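Side-chain contacts in putative Phosphate (Eubacterium rectale, PDB 3DAO), which probably acts as a phosphate-ester hydrolase of the haloacid dehalogenase family, although its natural substrate is not established: residues Y123-P128 against D156-L161; E104-G109 against K191-A196. All coordinates share one frame; numbering follows the deposited sequence.

Contact 1. Residues Y123-P128 against D156-L161; sequences YFAATP and DDITRL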
loop_
_atom_site.group_PDB
_atom_site.type_symbol
_atom_site.label_atom_id
_atom_site.label_comp_id
_atom_site.label_asym_id
_atom_site.label_seq_id
_atom_site.Cartn_x
_atom_site.Cartn_y
_atom_site.Cartn_z
ATOM N N TYR A 123 11.180 11.133 12.639
ATOM C CA TYR A 123 10.535 9.820 12.460
ATOM C C TYR A 123 9.072 9.851 12.823
ATOM O O TYR A 123 8.602 10.743 13.537
ATOM C CB TYR A 123 11.280 8.700 13.194
ATOM C CG TYR A 123 11.565 8.960 14.638
ATOM C CD1 TYR A 123 12.700 9.673 15.022
ATOM C CD2 TYR A 123 10.720 8.470 15.638
ATOM C CE1 TYR A 123 12.984 9.899 16.341
ATOM C CE2 TYR A 123 11.004 8.697 16.983
ATOM C CZ TYR A 123 12.138 9.407 17.326
ATOM O OH TYR A 123 12.438 9.653 18.656
ATOM N N PHE A 124 8.375 8.865 12.285
ATOM C CA PHE A 124 6.927 8.743 12.437
ATOM C C PHE A 124 6.547 7.298 12.627
ATOM O O PHE A 124 7.234 6.397 12.134
ATOM C CB PHE A 124 6.219 9.265 11.172
ATOM C CG PHE A 124 6.618 10.679 10.797
ATOM C CD1 PHE A 124 5.944 11.764 11.340
ATOM C CD2 PHE A 124 7.677 10.900 9.949
ATOM C CE1 PHE A 124 6.332 13.052 11.039
ATOM C CE2 PHE A 124 8.081 12.161 9.652
ATOM C CZ PHE A 124 7.410 13.248 10.183
ATOM N N ALA A 125 5.482 7.076 13.375
ATOM C CA ALA A 125 4.983 5.702 13.594
ATOM C C ALA A 125 3.496 5.700 13.236
ATOM O O ALA A 125 2.712 6.465 13.805
ATOM C CB ALA A 125 5.200 5.282 15.039
ATOM N N ALA A 126 3.130 4.881 12.269
ATOM C CA ALA A 126 1.755 4.874 11.746
ATOM C C ALA A 126 0.937 3.664 12.144
ATOM O O ALA A 126 1.441 2.573 12.245
ATOM C CB ALA A 126 1.766 4.986 10.217
ATOM N N THR A 127 -0.347 3.923 12.365
ATOM C CA THR A 127 -1.350 2.877 12.572
ATOM C C THR A 127 -2.260 2.929 11.323
ATOM O O THR A 127 -2.061 3.772 10.436
ATOM C CB THR A 127 -2.193 3.104 13.838
ATOM O OG1 THR A 127 -3.222 4.063 13.570
ATOM C CG2 THR A 127 -1.302 3.595 14.969
ATOM N N PRO A 128 -3.254 2.038 11.231
ATOM C CA PRO A 128 -4.111 2.098 10.055
ATOM C C PRO A 128 -4.945 3.358 9.977
ATOM O O PRO A 128 -5.376 3.758 8.892
ATOM C CB PRO A 128 -5.024 0.878 10.209
ATOM C CG PRO A 128 -4.291 -0.065 11.099
ATOM C CD PRO A 128 -3.412 0.794 11.990
ATOM N N ASP A 156 4.255 13.324 22.899
ATOM C CA ASP A 156 5.550 13.727 23.459
ATOM C C ASP A 156 6.650 12.715 23.185
ATOM O O ASP A 156 7.795 13.088 22.949
ATOM C CB ASP A 156 5.476 13.967 24.987
ATOM C CG ASP A 156 6.789 14.473 25.558
ATOM O OD1 ASP A 156 7.253 15.557 25.151
ATOM O OD2 ASP A 156 7.378 13.784 26.419
ATOM N N ASP A 157 6.289 11.443 23.223
ATOM C CA ASP A 157 7.274 10.351 23.082
ATOM C C ASP A 157 6.627 9.081 22.572
ATOM O O ASP A 157 5.863 8.429 23.256
ATOM C CB ASP A 157 7.940 10.141 24.468
ATOM C CG ASP A 157 9.056 9.128 24.472
ATOM O OD1 ASP A 157 9.228 8.314 23.544
ATOM O OD2 ASP A 157 9.793 9.132 25.485
ATOM N N ILE A 158 6.962 8.747 21.331
ATOM C CA ILE A 158 6.384 7.573 20.673
ATOM C C ILE A 158 6.711 6.284 21.439
ATOM O O ILE A 158 5.920 5.349 21.446
ATOM C CB ILE A 158 6.824 7.494 19.182
ATOM C CG1 ILE A 158 6.174 8.644 18.397
ATOM C CG2 ILE A 158 6.398 6.240 18.555
ATOM C CD1 ILE A 158 6.700 8.769 16.946
ATOM N N THR A 159 7.851 6.263 22.126
ATOM C CA THR A 159 8.278 5.030 22.816
ATOM C C THR A 159 7.467 4.822 24.079
ATOM O O THR A 159 7.572 3.783 24.714
ATOM C CB THR A 159 9.783 4.993 23.189
ATOM O OG1 THR A 159 10.067 5.961 24.213
ATOM C CG2 THR A 159 10.671 5.237 21.974
ATOM N N ARG A 160 6.629 5.788 24.409
ATOM C CA ARG A 160 5.798 5.698 25.607
ATOM C C ARG A 160 4.371 5.304 25.239
ATOM O O ARG A 160 3.521 5.142 26.093
ATOM C CB ARG A 160 5.897 6.976 26.460
ATOM C CG ARG A 160 7.314 7.147 27.053
ATOM C CD ARG A 160 7.410 8.181 28.156
ATOM N NE ARG A 160 8.672 8.077 28.898
ATOM C CZ ARG A 160 9.657 8.971 28.874
ATOM N NH1 ARG A 160 9.547 10.086 28.150
ATOM N NH2 ARG A 160 10.754 8.754 29.598
ATOM N N LEU A 161 4.139 5.081 23.952
ATOM C CA LEU A 161 2.821 4.644 23.509
ATOM C C LEU A 161 2.650 3.155 23.758
ATOM O O LEU A 161 3.585 2.360 23.733
ATOM C CB LEU A 161 2.579 4.917 22.034
ATOM C CG LEU A 161 2.662 6.368 21.609
ATOM C CD1 LEU A 161 2.601 6.455 20.096
ATOM C CD2 LEU A 161 1.522 7.152 22.262
HETATM O O HOH W 1 10.872 8.548 20.533
#
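The backbones of A125 and I158 face each other with their CA atoms 7.5 Å apart, a strand on one side and a short 3-10 turn on the other, and no hydrogen bond joins them. The strand, 122-126, belongs to a six-stranded sheet distinct from the larger one, at a strand end of which lies what is probably the HAD-type DxDxT motif, consistent with the cap domain of this family. I158 carries the contact. Its CG2 branch, anti to the backbone N, meets the methyl of A125 at 3.8 Å, while CD1, at the end of the extended CG1 arm (chi2 172°), comes obliquely to CD2 of the Y123 ring at 4.2 Å. A branched residue suits this place because one side chain serves two neighbours on the same side of the strand, and alanine is short enough to let it come in close. D157 OD1 accepts from T159 N at 2.8 Å, an Asx turn, and from T159 OG1, both from one face of the carboxylate, consistent with a well-defined turn at I158. A water in the plane of the tyrosine ring, at its edge, lies 2.7 Å from Y123 OH and donates a weak bond to D157 OD1.

Contact 2. Residues E104-G109 against K191-A196; sequences EDIWKG and KKAHLA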
loop_
_atom_site.group_PDB
_atom_site.type_symbol
_atom_site.label_atom_id
_atom_site.label_comp_id
_atom_site.label_asym_id
_atom_site.label_seq_id
_atom_site.Cartn_x
_atom_site.Cartn_y
_atom_site.Cartn_z
ATOM N N GLU A 104 6.670 -4.513 19.233
ATOM C CA GLU A 104 7.091 -3.356 20.040
ATOM C C GLU A 104 8.606 -3.135 20.081
ATOM O O GLU A 104 9.074 -2.000 19.981
ATOM C CB GLU A 104 6.536 -3.472 21.479
ATOM C CG GLU A 104 6.658 -2.198 22.287
ATOM C CD GLU A 104 6.158 -2.387 23.703
ATOM O OE1 GLU A 104 6.339 -3.514 24.207
ATOM O OE2 GLU A 104 5.600 -1.428 24.290
ATOM N N ASP A 105 9.364 -4.213 20.223
ATOM C CA ASP A 105 10.841 -4.168 20.264
ATOM C C ASP A 105 11.447 -3.647 18.971
ATOM O O ASP A 105 12.546 -3.082 18.945
ATOM C CB ASP A 105 11.454 -5.559 20.532
ATOM C CG ASP A 105 11.429 -5.941 22.001
ATOM O OD1 ASP A 105 11.123 -5.072 22.837
ATOM O OD2 ASP A 105 11.746 -7.105 22.311
ATOM N N ILE A 106 10.738 -3.888 17.883
ATOM C CA ILE A 106 11.203 -3.463 16.569
ATOM C C ILE A 106 10.951 -1.945 16.413
ATOM O O ILE A 106 11.883 -1.170 16.289
ATOM C CB ILE A 106 10.520 -4.220 15.421
ATOM C CG1 ILE A 106 10.763 -5.733 15.507
ATOM C CG2 ILE A 106 11.051 -3.699 14.091
ATOM C CD1 ILE A 106 12.196 -6.105 15.382
ATOM N N TRP A 107 9.700 -1.520 16.454
ATOM C CA TRP A 107 9.428 -0.063 16.208
ATOM C C TRP A 107 9.953 0.855 17.308
ATOM O O TRP A 107 10.415 1.971 17.030
ATOM C CB TRP A 107 7.944 0.241 15.871
ATOM C CG TRP A 107 6.904 -0.095 16.893
ATOM C CD1 TRP A 107 6.244 -1.270 16.999
ATOM C CD2 TRP A 107 6.344 0.767 17.887
ATOM N NE1 TRP A 107 5.355 -1.222 18.032
ATOM C CE2 TRP A 107 5.374 0.018 18.589
ATOM C CE3 TRP A 107 6.576 2.090 18.268
ATOM C CZ2 TRP A 107 4.645 0.537 19.659
ATOM C CZ3 TRP A 107 5.828 2.621 19.317
ATOM C CH2 TRP A 107 4.896 1.834 20.015
ATOM N N LYS A 108 9.890 0.403 18.562
ATOM C CA LYS A 108 10.440 1.212 19.668
ATOM C C LYS A 108 11.972 1.222 19.585
ATOM O O LYS A 108 12.619 2.253 19.811
ATOM C CB LYS A 108 9.967 0.727 21.039
ATOM C CG LYS A 108 8.527 1.115 21.285
ATOM C CD LYS A 108 8.062 0.857 22.703
ATOM C CE LYS A 108 6.643 1.402 22.864
ATOM N NZ LYS A 108 6.084 1.269 24.246
ATOM N N GLY A 109 12.546 0.100 19.232
ATOM C CA GLY A 109 13.995 -0.000 19.019
ATOM C C GLY A 109 14.479 0.956 17.918
ATOM O O GLY A 109 15.532 1.625 18.028
ATOM N N LYS A 191 17.155 -7.319 8.489
ATOM C CA LYS A 191 16.899 -8.769 8.606
ATOM C C LYS A 191 15.747 -9.032 9.566
ATOM O O LYS A 191 15.239 -10.137 9.663
ATOM C CB LYS A 191 18.137 -9.558 9.056
ATOM C CG LYS A 191 19.158 -9.669 7.966
ATOM C CD LYS A 191 20.281 -10.585 8.306
ATOM N N LYS A 192 15.311 -7.985 10.240
ATOM C CA LYS A 192 14.313 -8.085 11.278
ATOM C C LYS A 192 12.995 -7.367 10.912
ATOM O O LYS A 192 12.001 -7.442 11.620
ATOM C CB LYS A 192 14.850 -7.461 12.571
ATOM C CG LYS A 192 16.027 -8.215 13.178
ATOM C CD LYS A 192 16.237 -7.851 14.643
ATOM C CE LYS A 192 17.045 -6.622 14.825
ATOM N NZ LYS A 192 17.281 -6.300 16.301
ATOM N N ALA A 193 13.054 -6.676 9.793
ATOM C CA ALA A 193 11.944 -5.905 9.266
ATOM C C ALA A 193 12.097 -5.685 7.763
ATOM O O ALA A 193 13.150 -5.921 7.178
ATOM C CB ALA A 193 11.840 -4.540 10.000
ATOM N N HIS A 194 11.020 -5.216 7.139
ATOM C CA HIS A 194 11.075 -4.897 5.730
ATOM C C HIS A 194 11.338 -3.397 5.564
ATOM O O HIS A 194 10.492 -2.566 5.938
ATOM C CB HIS A 194 9.781 -5.301 5.032
ATOM C CG HIS A 194 9.720 -4.820 3.621
ATOM N ND1 HIS A 194 10.583 -5.262 2.650
ATOM C CD2 HIS A 194 8.921 -3.904 3.028
ATOM C CE1 HIS A 194 10.321 -4.640 1.511
ATOM N NE2 HIS A 194 9.321 -3.806 1.715
ATOM N N LEU A 195 12.520 -3.088 5.023
ATOM C CA LEU A 195 12.998 -1.695 4.843
ATOM C C LEU A 195 13.094 -1.265 3.405
ATOM O O LEU A 195 13.617 -1.984 2.583
ATOM C CB LEU A 195 14.398 -1.494 5.464
ATOM C CG LEU A 195 14.536 -1.125 6.933
ATOM C CD1 LEU A 195 13.753 -1.999 7.860
ATOM C CD2 LEU A 195 16.031 -1.066 7.314
ATOM N N ALA A 196 12.589 -0.076 3.096
ATOM C CA ALA A 196 12.710 0.426 1.730
ATOM C C ALA A 196 12.869 1.936 1.692
ATOM O O ALA A 196 12.077 2.630 2.280
ATOM C CB ALA A 196 11.502 0.068 0.904
#
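I106 reaches from the first turns of helix 104-117 toward K192 and A193, and both of its branches are used. CD1 lies 4.1 Å from K192 CB and 4.0 Å from the carbonyl oxygen K192 O, whereas CG2, which chi1 of -60° turns to the far side of the backbone N, faces the methyl of A193 at 4.3 Å. The enclosed part of the contact is this second branch: A193 is buried and also touches M110, one helical turn after I106, where a methyl adds apolar surface without bulk. This is helix-on-sheet packing, with the helix laid against strand 193-198, the outermost strand at one end of the six-stranded sheet of the probable cap domain; W189 of helix 185-189 adds a further apolar neighbour for I106. The K192 side is open to solvent, although its atoms come slightly closer. Lysine suits this exposed edge because CB packs on I106 while the charged end, past a bend at chi3 (-84°), can stay hydrated. Away from the strand, buried K108 pairs through NZ with E104 OE2 at 2.7 Å, on the anti side and 26° out of the carboxylate plane, and NZ is also bonded to L161 O.

Helix 104-117 ties the two contacts together. In contact 2 it packs through I106 on an edge strand, and W107 and K108 of the same helix reach contact 1: I158 touches W107, and K108 NZ makes a probable hydrogen bond with the carbonyl oxygen of L161. Both contacts have one segment on the same six-stranded sheet, contact 1 on inner strand 122-126, directly after the helix in the chain, and contact 2 on outermost strand 193-198. Contact 1 is mostly buried, joining apolar methyls and a ring with a polar, water-linked fringe; contact 2 is partly buried, with less area, an alanine inside and an exposed lysine at its border. Neither has a direct hydrogen bond between its segments.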